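Local structure of putative aspartate aminotransferase (Thermus thermophilus, 1IUG) at residues 299-302 with 303-307; 129-132 with 133-136; 328-331 with 332-335; 26-30 with 31-35; 216-219 with 220-224. The protein probably catalyses pyridoxal-phosphate-dependent transfer of amino groups between amino acids and 2-oxo acids, as a class-V aminotransferase. All blocks are in the same frame, centred on the assembly; numbering follows the deposited sequence.

All five contacts are local and follow one another in series along the chain; none nests within or crosses another. First comes interaction 4, the turn that starts helix 30-47. Interaction 2 closes a tight, buried hairpin between strands 130-131 and 136-137 beside the cofactor. Interaction 5 is the last turns of helix 215-222, with its centre about 15 Å from that of interaction 4; Glu226, just beyond it, pairs with both arginines of that earlier turn. Interaction 1 ends helix 295-303 and turns into strand 307-311. Interaction 3 starts helix 331-348, whose later residues pack on interaction 1, about 18 Å away between centres.

Interaction 1: 299-302 with 303-307; sequences KEAF and AQRGA
Lys299 O receives the backbone N-H of Ala303 at 3.1 Å, an ordinary helical bond. The same oxygen also accepts a hydrogen bond from a water that donates its other hydrogen to Ala307 O, so the water joins the last helical turns to the start of strand 307-311. Glu300 O binds Gln304 N at 3.0 Å, while its own carboxylate leads away from the turn. Over Ala301 O folds Arg305, bent at chi2 (-60°), with CG 3.0 Å from that oxygen; the guanidinium continues to a salt bridge with Glu347 on helix 331-348. Phe302 O has two donors, which reach it from opposite faces of its carbonyl plane: Arg305 N at 2.9 Å and Ala307 N at 3.1 Å. The second of these, together with the bond from Gly306 N to Ala303 O at 2.8 Å, defines a Schellman motif ending helix 295-303. Gly306 supplies the positive phi (87°) that reverses the chain, a conformation in which a CB would jam against the preceding carbonyl oxygen. On the buried side the Phe302 ring meets Ala307 obliquely, CD2 to CB 4.3 Å, and packs against Val344 of helix 331-348.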
loop_
_atom_site.group_PDB
_atom_site.type_symbol
_atom_site.label_atom_id
_atom_site.label_comp_id
_atom_site.label_asym_id
_atom_site.label_seq_id
_atom_site.Cartn_x
_atom_site.Cartn_y
_atom_site.Cartn_z
ATOM N N LYS A 299 -16.541 -26.541 -1.969
ATOM C CA LYS A 299 -15.638 -25.768 -1.122
ATOM C C LYS A 299 -15.068 -26.688 -0.035
ATOM O O LYS A 299 -13.855 -26.722 0.186
ATOM C CB LYS A 299 -16.441 -24.601 -0.519
ATOM C CG LYS A 299 -15.687 -23.440 0.145
ATOM C CD LYS A 299 -14.835 -23.841 1.336
ATOM C CE LYS A 299 -14.128 -22.634 1.957
ATOM N NZ LYS A 299 -14.426 -21.336 1.267
ATOM N N GLU A 300 -15.938 -27.468 0.601
ATOM C CA GLU A 300 -15.517 -28.385 1.659
ATOM C C GLU A 300 -14.784 -29.618 1.145
ATOM O O GLU A 300 -13.910 -30.152 1.829
ATOM C CB GLU A 300 -16.709 -28.795 2.530
ATOM C CG GLU A 300 -17.256 -27.658 3.386
ATOM C CD GLU A 300 -18.505 -28.050 4.163
ATOM O OE1 GLU A 300 -19.612 -27.607 3.778
ATOM O OE2 GLU A 300 -18.380 -28.799 5.159
ATOM N N ALA A 301 -15.128 -30.065 -0.061
ATOM C CA ALA A 301 -14.477 -31.228 -0.657
ATOM C C ALA A 301 -13.000 -30.920 -0.907
ATOM O O ALA A 301 -12.133 -31.763 -0.674
ATOM C CB ALA A 301 -15.167 -31.620 -1.951
ATOM N N PHE A 302 -12.718 -29.715 -1.390
ATOM C CA PHE A 302 -11.341 -29.305 -1.638
ATOM C C PHE A 302 -10.625 -29.036 -0.312
ATOM O O PHE A 302 -9.468 -29.418 -0.135
ATOM C CB PHE A 302 -11.296 -28.061 -2.536
ATOM C CG PHE A 302 -11.330 -28.373 -4.005
ATOM C CD1 PHE A 302 -12.484 -28.163 -4.751
ATOM C CD2 PHE A 302 -10.205 -28.889 -4.644
ATOM C CE1 PHE A 302 -12.522 -28.466 -6.113
ATOM C CE2 PHE A 302 -10.230 -29.195 -6.007
ATOM C CZ PHE A 302 -11.393 -28.983 -6.742
ATOM N N ALA A 303 -11.337 -28.412 0.627
ATOM C CA ALA A 303 -10.782 -28.089 1.941
ATOM C C ALA A 303 -10.263 -29.315 2.689
ATOM O O ALA A 303 -9.173 -29.269 3.265
ATOM C CB ALA A 303 -11.809 -27.345 2.792
ATOM N N GLN A 304 -11.026 -30.409 2.672
ATOM C CA GLN A 304 -10.596 -31.625 3.359
ATOM C C GLN A 304 -9.364 -32.253 2.694
ATOM O O GLN A 304 -8.710 -33.118 3.276
ATOM C CB GLN A 304 -11.750 -32.636 3.504
ATOM C CG GLN A 304 -12.375 -33.131 2.207
ATOM C CD GLN A 304 -13.573 -34.058 2.435
ATOM O OE1 GLN A 304 -14.681 -33.603 2.740
ATOM N NE2 GLN A 304 -13.354 -35.362 2.273
ATOM N N ARG A 305 -9.044 -31.792 1.486
ATOM C CA ARG A 305 -7.878 -32.271 0.741
ATOM C C ARG A 305 -6.717 -31.300 0.992
ATOM O O ARG A 305 -5.619 -31.487 0.469
ATOM C CB ARG A 305 -8.158 -32.301 -0.768
ATOM C CG ARG A 305 -9.416 -33.027 -1.220
ATOM C CD ARG A 305 -9.425 -34.489 -0.833
ATOM N NE ARG A 305 -10.306 -35.280 -1.696
ATOM C CZ ARG A 305 -11.636 -35.280 -1.632
ATOM N NH1 ARG A 305 -12.272 -34.527 -0.745
ATOM N NH2 ARG A 305 -12.335 -36.058 -2.446
ATOM N N GLY A 306 -6.991 -30.232 1.743
ATOM C CA GLY A 306 -5.975 -29.238 2.055
ATOM C C GLY A 306 -5.818 -28.125 1.029
ATOM O O GLY A 306 -4.764 -27.491 0.957
ATOM N N ALA A 307 -6.868 -27.861 0.256
ATOM C CA ALA A 307 -6.816 -26.821 -0.769
ATOM C C ALA A 307 -7.829 -25.704 -0.551
ATOM O O ALA A 307 -8.914 -25.924 -0.013
ATOM C CB ALA A 307 -7.005 -27.436 -2.154
HETATM O O HOH W 1 -11.614 -24.973 -0.095
#

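Interaction 2: 129-132 with 133-136; sequences HSET and STGA
Glu131 curls its side chain over Ser133 and Thr134, its CG lying 3.5 Å from Thr134 OG1. The curl comes from chi2, which is bent to 53° and swings the carboxylate toward Ser133. There Ser133 OG donates to Glu131 OE2 at 2.8 Å, arriving from above the carboxylate plane (52° out of it). Backbone N-H groups at the start of helix 85-96 hold the same buried cluster in place: Phe86 N binds OE2 of Glu131, Ser87 N binds OE1, and Lys85 N reaches Ser133 OG. Beneath the side chain, Glu131 O collects Thr134 N at 3.0 Å and Gly135 N at 2.8 Å, the latter nearly in line with the carbonyl bond. Ala136 N makes a third, weak bond to Glu131 O at 3.4 Å and also donates to Thr134 OG1 at 3.2 Å, an ST turn. In return Glu131 N binds Ala136 O at 2.9 Å, making Glu131 and Ala136 an antiparallel hydrogen-bonded pair. Gly135, with phi 87°, shares the place opposite Glu131 with Ala136. At the bend, Thr132 OG1 bonds to Thr162 and to O3 of the pyridoxal phosphate carried by the modified lysine, and Thr132 O bonds weakly to Arg322, the predicted substrate-binding residue. The arrangement is a tight beta hairpin with a G1 beta bulge, its tip lining the cofactor site.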
loop_
_atom_site.group_PDB
_atom_site.type_symbol
_atom_site.label_atom_id
_atom_site.label_comp_id
_atom_site.label_asym_id
_atom_site.label_seq_id
_atom_site.Cartn_x
_atom_site.Cartn_y
_atom_site.Cartn_z
ATOM N N HIS A 129 -8.315 -6.789 -19.342
ATOM C CA HIS A 129 -7.709 -7.813 -20.186
ATOM C C HIS A 129 -8.149 -9.218 -19.772
ATOM O O HIS A 129 -8.706 -9.971 -20.574
ATOM C CB HIS A 129 -6.185 -7.686 -20.144
ATOM C CG HIS A 129 -5.488 -8.420 -21.245
ATOM N ND1 HIS A 129 -6.169 -9.105 -22.229
ATOM C CD2 HIS A 129 -4.173 -8.571 -21.522
ATOM C CE1 HIS A 129 -5.301 -9.648 -23.063
ATOM N NE2 HIS A 129 -4.084 -9.339 -22.656
ATOM N N SER A 130 -7.899 -9.559 -18.514
ATOM C CA SER A 130 -8.280 -10.853 -17.974
ATOM C C SER A 130 -9.279 -10.616 -16.840
ATOM O O SER A 130 -8.916 -10.110 -15.775
ATOM C CB SER A 130 -7.041 -11.594 -17.470
ATOM O OG SER A 130 -7.399 -12.783 -16.792
ATOM N N GLU A 131 -10.551 -10.902 -17.114
ATOM C CA GLU A 131 -11.618 -10.728 -16.131
ATOM C C GLU A 131 -11.593 -11.949 -15.218
ATOM O O GLU A 131 -12.259 -12.959 -15.469
ATOM C CB GLU A 131 -12.974 -10.575 -16.842
ATOM C CG GLU A 131 -14.179 -10.385 -15.917
ATOM C CD GLU A 131 -13.998 -9.252 -14.913
ATOM O OE1 GLU A 131 -14.189 -8.074 -15.286
ATOM O OE2 GLU A 131 -13.674 -9.541 -13.741
ATOM N N THR A 132 -10.800 -11.843 -14.157
ATOM C CA THR A 132 -10.608 -12.924 -13.196
ATOM C C THR A 132 -11.878 -13.535 -12.599
ATOM O O THR A 132 -11.918 -14.739 -12.312
ATOM C CB THR A 132 -9.683 -12.472 -12.057
ATOM O OG1 THR A 132 -8.639 -11.651 -12.600
ATOM C CG2 THR A 132 -9.055 -13.680 -11.382
ATOM N N SER A 133 -12.911 -12.713 -12.430
ATOM C CA SER A 133 -14.174 -13.171 -11.863
ATOM C C SER A 133 -14.898 -14.177 -12.753
ATOM O O SER A 133 -15.628 -15.038 -12.259
ATOM C CB SER A 133 -15.093 -11.982 -11.577
ATOM O OG SER A 133 -15.511 -11.346 -12.773
ATOM N N THR A 134 -14.674 -14.094 -14.061
ATOM C CA THR A 134 -15.338 -15.007 -14.986
ATOM C C THR A 134 -14.383 -15.944 -15.721
ATOM O O THR A 134 -14.797 -16.998 -16.215
ATOM C CB THR A 134 -16.162 -14.232 -16.029
ATOM O OG1 THR A 134 -15.276 -13.520 -16.900
ATOM C CG2 THR A 134 -17.093 -13.237 -15.339
ATOM N N GLY A 135 -13.108 -15.566 -15.770
ATOM C CA GLY A 135 -12.110 -16.363 -16.464
ATOM C C GLY A 135 -12.048 -15.986 -17.933
ATOM O O GLY A 135 -11.439 -16.690 -18.742
ATOM N N ALA A 136 -12.663 -14.855 -18.270
ATOM C CA ALA A 136 -12.708 -14.371 -19.644
ATOM C C ALA A 136 -11.502 -13.533 -20.050
ATOM O O ALA A 136 -10.977 -12.746 -19.260
ATOM C CB ALA A 136 -13.995 -13.585 -19.878
#

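Interaction 3: 328-331 with 332-335; sequences AYDR and YEAL
The carboxylates of Asp330 and Glu333 stand crosswise, the two side chains near a right angle and their planes 69° apart, each turned to the other's backbone. Asp330 CG sits between its own N and carbonyl carbon (chi1 72°), which brings OD2 within 2.9 Å of Glu333 N, nearly in line with the C-O bond. Glu333 reaches back with an extended chain, and its OE2 accepts from Asp330 N at 2.9 Å through the anti lone pair. These reciprocal bonds are a capping box, with Asp330 as N-cap of helix 331-348. The price is the approach of two negative oxygens, Asp330 OD2 and Glu333 OE2, 3.4 Å apart; the N-terminal end of the helix and the salt bridge from Arg11 to Glu333 OE1 probably offset it. The first helical bond, Ala334 N to Asp330 O, measures 3.2 Å. Tyr329 lies on one flank, its ring edge toward the same carboxylate, with CD2 3.9 Å from Glu333 OE2; its hydroxyl bonds to Leu4 O. On the other flank Arg331 lays its CB over a face of the Tyr332 ring, a CH-pi contact 4.0 Å from CB to the ring centroid and 16° off the normal. The Arg331 guanidinium does not stack on that ring, its plane being steeply inclined, and makes a cation-pi contact with Trp259 of helix 250-270, on which Ala334 and Leu335 also pack.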
loop_
_atom_site.group_PDB
_atom_site.type_symbol
_atom_site.label_atom_id
_atom_site.label_comp_id
_atom_site.label_asym_id
_atom_site.label_seq_id
_atom_site.Cartn_x
_atom_site.Cartn_y
_atom_site.Cartn_z
ATOM N N ALA A 328 3.208 -20.296 -7.856
ATOM C CA ALA A 328 4.469 -20.969 -8.156
ATOM C C ALA A 328 4.378 -22.494 -8.070
ATOM O O ALA A 328 4.787 -23.102 -7.079
ATOM C CB ALA A 328 5.576 -20.440 -7.247
ATOM N N TYR A 329 3.825 -23.095 -9.120
ATOM C CA TYR A 329 3.658 -24.543 -9.217
ATOM C C TYR A 329 4.335 -25.023 -10.478
ATOM O O TYR A 329 4.301 -24.337 -11.505
ATOM C CB TYR A 329 2.179 -24.920 -9.325
ATOM C CG TYR A 329 1.367 -24.656 -8.089
ATOM C CD1 TYR A 329 0.424 -23.625 -8.054
ATOM C CD2 TYR A 329 1.521 -25.451 -6.957
ATOM C CE1 TYR A 329 -0.351 -23.400 -6.919
ATOM C CE2 TYR A 329 0.756 -25.234 -5.821
ATOM C CZ TYR A 329 -0.177 -24.210 -5.806
ATOM O OH TYR A 329 -0.927 -24.015 -4.674
ATOM N N ASP A 330 4.939 -26.207 -10.417
ATOM C CA ASP A 330 5.583 -26.747 -11.602
ATOM C C ASP A 330 4.666 -27.729 -12.322
ATOM O O ASP A 330 3.498 -27.887 -11.962
ATOM C CB ASP A 330 6.963 -27.359 -11.282
ATOM C CG ASP A 330 6.891 -28.679 -10.505
ATOM O OD1 ASP A 330 7.972 -29.252 -10.262
ATOM O OD2 ASP A 330 5.793 -29.156 -10.146
ATOM N N ARG A 331 5.213 -28.350 -13.358
ATOM C CA ARG A 331 4.541 -29.335 -14.202
ATOM C C ARG A 331 3.876 -30.451 -13.368
ATOM O O ARG A 331 2.690 -30.744 -13.525
ATOM C CB ARG A 331 5.619 -29.935 -15.124
ATOM C CG ARG A 331 5.225 -30.416 -16.515
ATOM C CD ARG A 331 4.199 -31.522 -16.506
ATOM N NE ARG A 331 4.226 -32.327 -17.731
ATOM C CZ ARG A 331 4.021 -31.861 -18.962
ATOM N NH1 ARG A 331 3.779 -30.569 -19.175
ATOM N NH2 ARG A 331 4.002 -32.705 -19.985
ATOM N N TYR A 332 4.629 -31.002 -12.423
ATOM C CA TYR A 332 4.150 -32.111 -11.607
ATOM C C TYR A 332 3.228 -31.796 -10.440
ATOM O O TYR A 332 2.421 -32.638 -10.040
ATOM C CB TYR A 332 5.342 -32.978 -11.216
ATOM C CG TYR A 332 6.128 -33.312 -12.461
ATOM C CD1 TYR A 332 7.319 -32.643 -12.759
ATOM C CD2 TYR A 332 5.612 -34.196 -13.413
ATOM C CE1 TYR A 332 7.966 -32.836 -13.973
ATOM C CE2 TYR A 332 6.250 -34.395 -14.630
ATOM C CZ TYR A 332 7.424 -33.711 -14.905
ATOM O OH TYR A 332 8.049 -33.888 -16.114
ATOM N N GLU A 333 3.323 -30.583 -9.909
ATOM C CA GLU A 333 2.438 -30.188 -8.823
ATOM C C GLU A 333 1.058 -29.970 -9.437
ATOM O O GLU A 333 0.037 -30.272 -8.819
ATOM C CB GLU A 333 2.957 -28.923 -8.139
ATOM C CG GLU A 333 4.180 -29.191 -7.279
ATOM C CD GLU A 333 4.863 -27.931 -6.793
ATOM O OE1 GLU A 333 5.238 -27.893 -5.609
ATOM O OE2 GLU A 333 5.046 -26.987 -7.589
ATOM N N ALA A 334 1.044 -29.495 -10.681
ATOM C CA ALA A 334 -0.196 -29.262 -11.412
ATOM C C ALA A 334 -0.885 -30.603 -11.668
ATOM O O ALA A 334 -2.096 -30.726 -11.481
ATOM C CB ALA A 334 0.088 -28.550 -12.727
ATOM N N LEU A 335 -0.109 -31.608 -12.081
ATOM C CA LEU A 335 -0.654 -32.945 -12.327
ATOM C C LEU A 335 -1.264 -33.488 -11.033
ATOM O O LEU A 335 -2.270 -34.197 -11.054
ATOM C CB LEU A 335 0.432 -33.902 -12.834
ATOM C CG LEU A 335 0.924 -33.781 -14.280
ATOM C CD1 LEU A 335 1.997 -34.837 -14.558
ATOM C CD2 LEU A 335 -0.237 -33.961 -15.245
#

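Interaction 4: 26-30 with 31-35; sequences HHRTE and AAREV. With PO4 (phosphate ion), chain D.
Where Thr29 O meets the N-H groups of Ala32 and Arg33, a surface turn starts helix 30-47 beside the second subunit. Arg33 N gives a well-aligned bond to Thr29 O at 3.1 Å, and Ala32 N a weak one. Just before it, a type I beta turn runs from His26 to Thr29. Thr29 holds the N-cap position, yet its side chain makes no capping bond: OG1 is anti to the backbone N (chi1 -169°), and the methyl CG2 turns to the helix instead, 3.7 Å from Ala32 CB. Ala32 CB also fits close to the turn, 3.2 Å from His26 O. Arg33 bends back so that a face of its guanidinium covers Arg28 O, NH2 to O 3.0 Å; no N-H is directed at that oxygen. Its charge is met by Glu226, whose OE1 also pairs with Arg28 NE. Glu30 crosses Arg33 with the flat groups 85° apart, and at 3.9 Å from Glu30 OE1 to Arg33 NH1 this is a long bridge of charges alone. On the loop side, the guanidinium of Arg28 has His27 NE2 over one face, and that NE2 donates weakly to O4 of a phosphate ion, 3.5 Å away. Arg89 of the second subunit also binds the phosphate, probably picked up from the crystallisation liquor. Glu30 OE2 and Glu34 OE1 come within 3.4 Å, a closeness that the helix N terminus and Arg33 probably ease. The chemistry implies a turn secured by backbone bonds and by Glu226 shared between two arginines.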
loop_
_atom_site.group_PDB
_atom_site.type_symbol
_atom_site.label_atom_id
_atom_site.label_comp_id
_atom_site.label_asym_id
_atom_site.label_seq_id
_atom_site.Cartn_x
_atom_site.Cartn_y
_atom_site.Cartn_z
ATOM N N HIS A 26 17.113 0.824 4.065
ATOM C CA HIS A 26 16.567 2.175 4.064
ATOM C C HIS A 26 16.372 2.531 2.594
ATOM O O HIS A 26 17.277 2.341 1.781
ATOM C CB HIS A 26 17.520 3.168 4.732
ATOM C CG HIS A 26 16.919 4.523 4.937
ATOM N ND1 HIS A 26 17.028 5.534 4.009
ATOM C CD2 HIS A 26 16.171 5.021 5.949
ATOM C CE1 HIS A 26 16.374 6.598 4.440
ATOM N NE2 HIS A 26 15.844 6.313 5.615
ATOM N N HIS A 27 15.188 3.034 2.257
ATOM C CA HIS A 27 14.838 3.381 0.880
ATOM C C HIS A 27 15.655 4.488 0.202
ATOM O O HIS A 27 15.556 4.669 -1.013
ATOM C CB HIS A 27 13.348 3.707 0.789
ATOM C CG HIS A 27 12.936 4.887 1.613
ATOM N ND1 HIS A 27 13.199 4.981 2.963
ATOM C CD2 HIS A 27 12.277 6.022 1.277
ATOM C CE1 HIS A 27 12.719 6.123 3.423
ATOM N NE2 HIS A 27 12.155 6.772 2.420
ATOM N N ARG A 28 16.447 5.229 0.977
ATOM C CA ARG A 28 17.270 6.306 0.425
ATOM C C ARG A 28 18.743 5.926 0.248
ATOM O O ARG A 28 19.546 6.731 -0.229
ATOM C CB ARG A 28 17.153 7.579 1.271
ATOM C CG ARG A 28 15.787 8.250 1.214
ATOM C CD ARG A 28 15.427 8.667 -0.204
ATOM N NE ARG A 28 14.088 8.220 -0.587
ATOM C CZ ARG A 28 13.025 9.014 -0.680
ATOM N NH1 ARG A 28 13.135 10.310 -0.418
ATOM N NH2 ARG A 28 11.847 8.513 -1.033
ATOM N N THR A 29 19.104 4.711 0.648
ATOM C CA THR A 29 20.481 4.257 0.499
ATOM C C THR A 29 20.701 3.928 -0.981
ATOM O O THR A 29 19.743 3.637 -1.699
ATOM C CB THR A 29 20.769 3.021 1.388
ATOM O OG1 THR A 29 22.179 2.770 1.420
ATOM C CG2 THR A 29 20.055 1.789 0.860
ATOM N N GLU A 30 21.947 4.004 -1.442
ATOM C CA GLU A 30 22.259 3.722 -2.843
ATOM C C GLU A 30 21.866 2.304 -3.268
ATOM O O GLU A 30 21.512 2.072 -4.426
ATOM C CB GLU A 30 23.744 3.969 -3.125
ATOM C CG GLU A 30 24.106 3.946 -4.608
ATOM C CD GLU A 30 23.276 4.928 -5.439
ATOM O OE1 GLU A 30 23.190 6.119 -5.064
ATOM O OE2 GLU A 30 22.712 4.507 -6.472
ATOM N N ALA A 31 21.910 1.371 -2.321
ATOM C CA ALA A 31 21.547 -0.019 -2.581
ATOM C C ALA A 31 20.065 -0.126 -2.929
ATOM O O ALA A 31 19.684 -0.870 -3.838
ATOM C CB ALA A 31 21.859 -0.876 -1.366
ATOM N N ALA A 32 19.242 0.631 -2.204
ATOM C CA ALA A 32 17.796 0.641 -2.412
ATOM C C ALA A 32 17.433 1.272 -3.748
ATOM O O ALA A 32 16.574 0.754 -4.463
ATOM C CB ALA A 32 17.099 1.376 -1.270
ATOM N N ARG A 33 18.092 2.387 -4.070
ATOM C CA ARG A 33 17.875 3.116 -5.324
ATOM C C ARG A 33 18.048 2.164 -6.498
ATOM O O ARG A 33 17.184 2.072 -7.370
ATOM C CB ARG A 33 18.927 4.214 -5.507
ATOM C CG ARG A 33 19.080 5.219 -4.395
ATOM C CD ARG A 33 17.831 6.024 -4.122
ATOM N NE ARG A 33 18.088 7.070 -3.128
ATOM C CZ ARG A 33 19.065 7.975 -3.205
ATOM N NH1 ARG A 33 19.905 7.988 -4.235
ATOM N NH2 ARG A 33 19.194 8.887 -2.249
ATOM N N GLU A 34 19.194 1.487 -6.518
ATOM C CA GLU A 34 19.531 0.555 -7.586
ATOM C C GLU A 34 18.546 -0.588 -7.725
ATOM O O GLU A 34 18.180 -0.945 -8.840
ATOM C CB GLU A 34 20.967 0.047 -7.429
ATOM C CG GLU A 34 21.997 1.138 -7.715
ATOM C CD GLU A 34 23.439 0.704 -7.504
ATOM O OE1 GLU A 34 24.287 1.594 -7.269
ATOM O OE2 GLU A 34 23.730 -0.512 -7.584
ATOM N N VAL A 35 18.090 -1.136 -6.599
ATOM C CA VAL A 35 17.111 -2.222 -6.632
ATOM C C VAL A 35 15.801 -1.684 -7.202
ATOM O O VAL A 35 15.176 -2.320 -8.045
ATOM C CB VAL A 35 16.850 -2.817 -5.226
ATOM C CG1 VAL A 35 15.719 -3.829 -5.284
ATOM C CG2 VAL A 35 18.099 -3.496 -4.710
HETATM P P PO4 D . 8.799 10.354 3.187
HETATM O O1 PO4 D . 9.660 11.015 4.276
HETATM O O2 PO4 D . 7.513 9.769 3.779
HETATM O O3 PO4 D . 8.469 11.339 2.073
HETATM O O4 PO4 D . 9.651 9.170 2.600
#

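Interaction 5: 216-219 with 220-224; sequences AREL and KAQKE
Four successive helical bonds join 216-219 to 220-224, running from Lys220 N to Ala216 O at 3.1 Å through to Lys223 N to Leu219 O at 3.0 Å. Between them Ala221 N binds Arg217 O, and Gln222 N binds Glu218 O. The side-chain pair that follows this spacing is Glu218 with Gln222. Gln222 extends along the helix and sends NE2 to Glu218 OE1 at 2.9 Å, with the acceptor close to its amide plane. Glu218, bent at chi2 (-71°), presents the face of its carboxylate: the donor stands 66° out of that plane, and the two flat groups are almost perpendicular (85°). Each end has a second partner, because Glu218 OE1 also accepts from Ala228 N and Gln222 NE2 also donates to Ile55 O. The buried amide is thereby fixed in rotation and the buried carboxylate is tied to the loop after the helix. One position further on, Leu219 and Lys223 lie side by side and point the same way, the aliphatic part of the lysine following the leucine with Lys223 CG 4.0 Å from Leu219 CD1. The modelled lysine tip presses closely on the same methyl, so its exact place is doubtful; its pairing with Glu52 is long and weak. Lys220 packs its CB 3.4 Å from Ala216 O and leads away, while Arg217 forms a cation-pi contact with Tyr211. Helix 215-222 thus rests with Leu219 and Gln222 on Leu54 of strand 52-57, an edge strand of the seven-stranded sheet within this chain, and Gln222 also touches Phe36 and Arg40 of helix 30-47.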
loop_
_atom_site.group_PDB
_atom_site.type_symbol
_atom_site.label_atom_id
_atom_site.label_comp_id
_atom_site.label_asym_id
_atom_site.label_seq_id
_atom_site.Cartn_x
_atom_site.Cartn_y
_atom_site.Cartn_z
ATOM N N ALA A 216 2.533 12.514 -11.391
ATOM C CA ALA A 216 3.554 13.481 -11.789
ATOM C C ALA A 216 4.722 13.495 -10.811
ATOM O O ALA A 216 5.879 13.436 -11.240
ATOM C CB ALA A 216 2.966 14.876 -11.926
ATOM N N ARG A 217 4.470 13.599 -9.506
ATOM C CA ARG A 217 5.646 13.570 -8.651
ATOM C C ARG A 217 6.234 12.210 -8.312
ATOM O O ARG A 217 7.373 12.120 -7.868
ATOM C CB ARG A 217 5.715 14.656 -7.551
ATOM C CG ARG A 217 5.761 14.302 -6.050
ATOM C CD ARG A 217 4.567 13.614 -5.465
ATOM N NE ARG A 217 3.993 14.570 -4.509
ATOM C CZ ARG A 217 2.697 14.849 -4.381
ATOM N NH1 ARG A 217 1.793 14.233 -5.125
ATOM N NH2 ARG A 217 2.313 15.835 -3.587
ATOM N N GLU A 218 5.498 11.151 -8.637
ATOM C CA GLU A 218 6.015 9.799 -8.456
ATOM C C GLU A 218 6.982 9.602 -9.628
ATOM O O GLU A 218 8.094 9.122 -9.442
ATOM C CB GLU A 218 4.904 8.742 -8.522
ATOM C CG GLU A 218 4.151 8.515 -7.219
ATOM C CD GLU A 218 4.970 7.811 -6.136
ATOM O OE1 GLU A 218 6.199 7.618 -6.294
ATOM O OE2 GLU A 218 4.369 7.448 -5.103
ATOM N N LEU A 219 6.563 10.031 -10.824
ATOM C CA LEU A 219 7.386 9.921 -12.038
ATOM C C LEU A 219 8.689 10.681 -11.830
ATOM O O LEU A 219 9.771 10.153 -12.072
ATOM C CB LEU A 219 6.632 10.490 -13.246
ATOM C CG LEU A 219 7.107 10.212 -14.682
ATOM C CD1 LEU A 219 8.326 11.039 -15.034
ATOM C CD2 LEU A 219 7.373 8.730 -14.880
ATOM N N LYS A 220 8.559 11.911 -11.351
ATOM C CA LYS A 220 9.685 12.797 -11.062
ATOM C C LYS A 220 10.682 12.067 -10.150
ATOM O O LYS A 220 11.881 12.028 -10.435
ATOM C CB LYS A 220 9.127 14.061 -10.383
ATOM C CG LYS A 220 10.041 15.278 -10.172
ATOM C CD LYS A 220 11.260 15.010 -9.298
ATOM C CE LYS A 220 12.119 16.267 -9.099
ATOM N NZ LYS A 220 11.582 17.485 -9.784
ATOM N N ALA A 221 10.169 11.458 -9.083
ATOM C CA ALA A 221 10.995 10.733 -8.121
ATOM C C ALA A 221 11.481 9.354 -8.580
ATOM O O ALA A 221 12.650 9.011 -8.387
ATOM C CB ALA A 221 10.255 10.601 -6.794
ATOM N N GLN A 222 10.589 8.563 -9.172
ATOM C CA GLN A 222 10.944 7.215 -9.613
ATOM C C GLN A 222 11.940 7.165 -10.760
ATOM O O GLN A 222 12.642 6.171 -10.936
ATOM C CB GLN A 222 9.691 6.383 -9.890
ATOM C CG GLN A 222 8.858 6.203 -8.625
ATOM C CD GLN A 222 7.799 5.123 -8.727
ATOM O OE1 GLN A 222 7.913 4.190 -9.522
ATOM N NE2 GLN A 222 6.772 5.232 -7.890
ATOM N N LYS A 223 12.034 8.267 -11.497
ATOM C CA LYS A 223 12.985 8.400 -12.597
ATOM C C LYS A 223 14.397 8.241 -12.021
ATOM O O LYS A 223 15.279 7.658 -12.653
ATOM C CB LYS A 223 12.874 9.804 -13.202
ATOM C CG LYS A 223 12.095 9.931 -14.498
ATOM C CD LYS A 223 12.712 9.091 -15.603
ATOM C CE LYS A 223 11.952 9.232 -16.919
ATOM N NZ LYS A 223 10.786 10.164 -16.830
ATOM N N GLU A 224 14.590 8.755 -10.807
ATOM C CA GLU A 224 15.882 8.707 -10.133
ATOM C C GLU A 224 16.037 7.546 -9.145
ATOM O O GLU A 224 17.006 7.496 -8.390
ATOM C CB GLU A 224 16.141 10.040 -9.418
ATOM C CG GLU A 224 17.624 10.360 -9.212
ATOM C CD GLU A 224 17.858 11.612 -8.376
ATOM O OE1 GLU A 224 17.382 12.700 -8.773
ATOM O OE2 GLU A 224 18.527 11.501 -7.322
#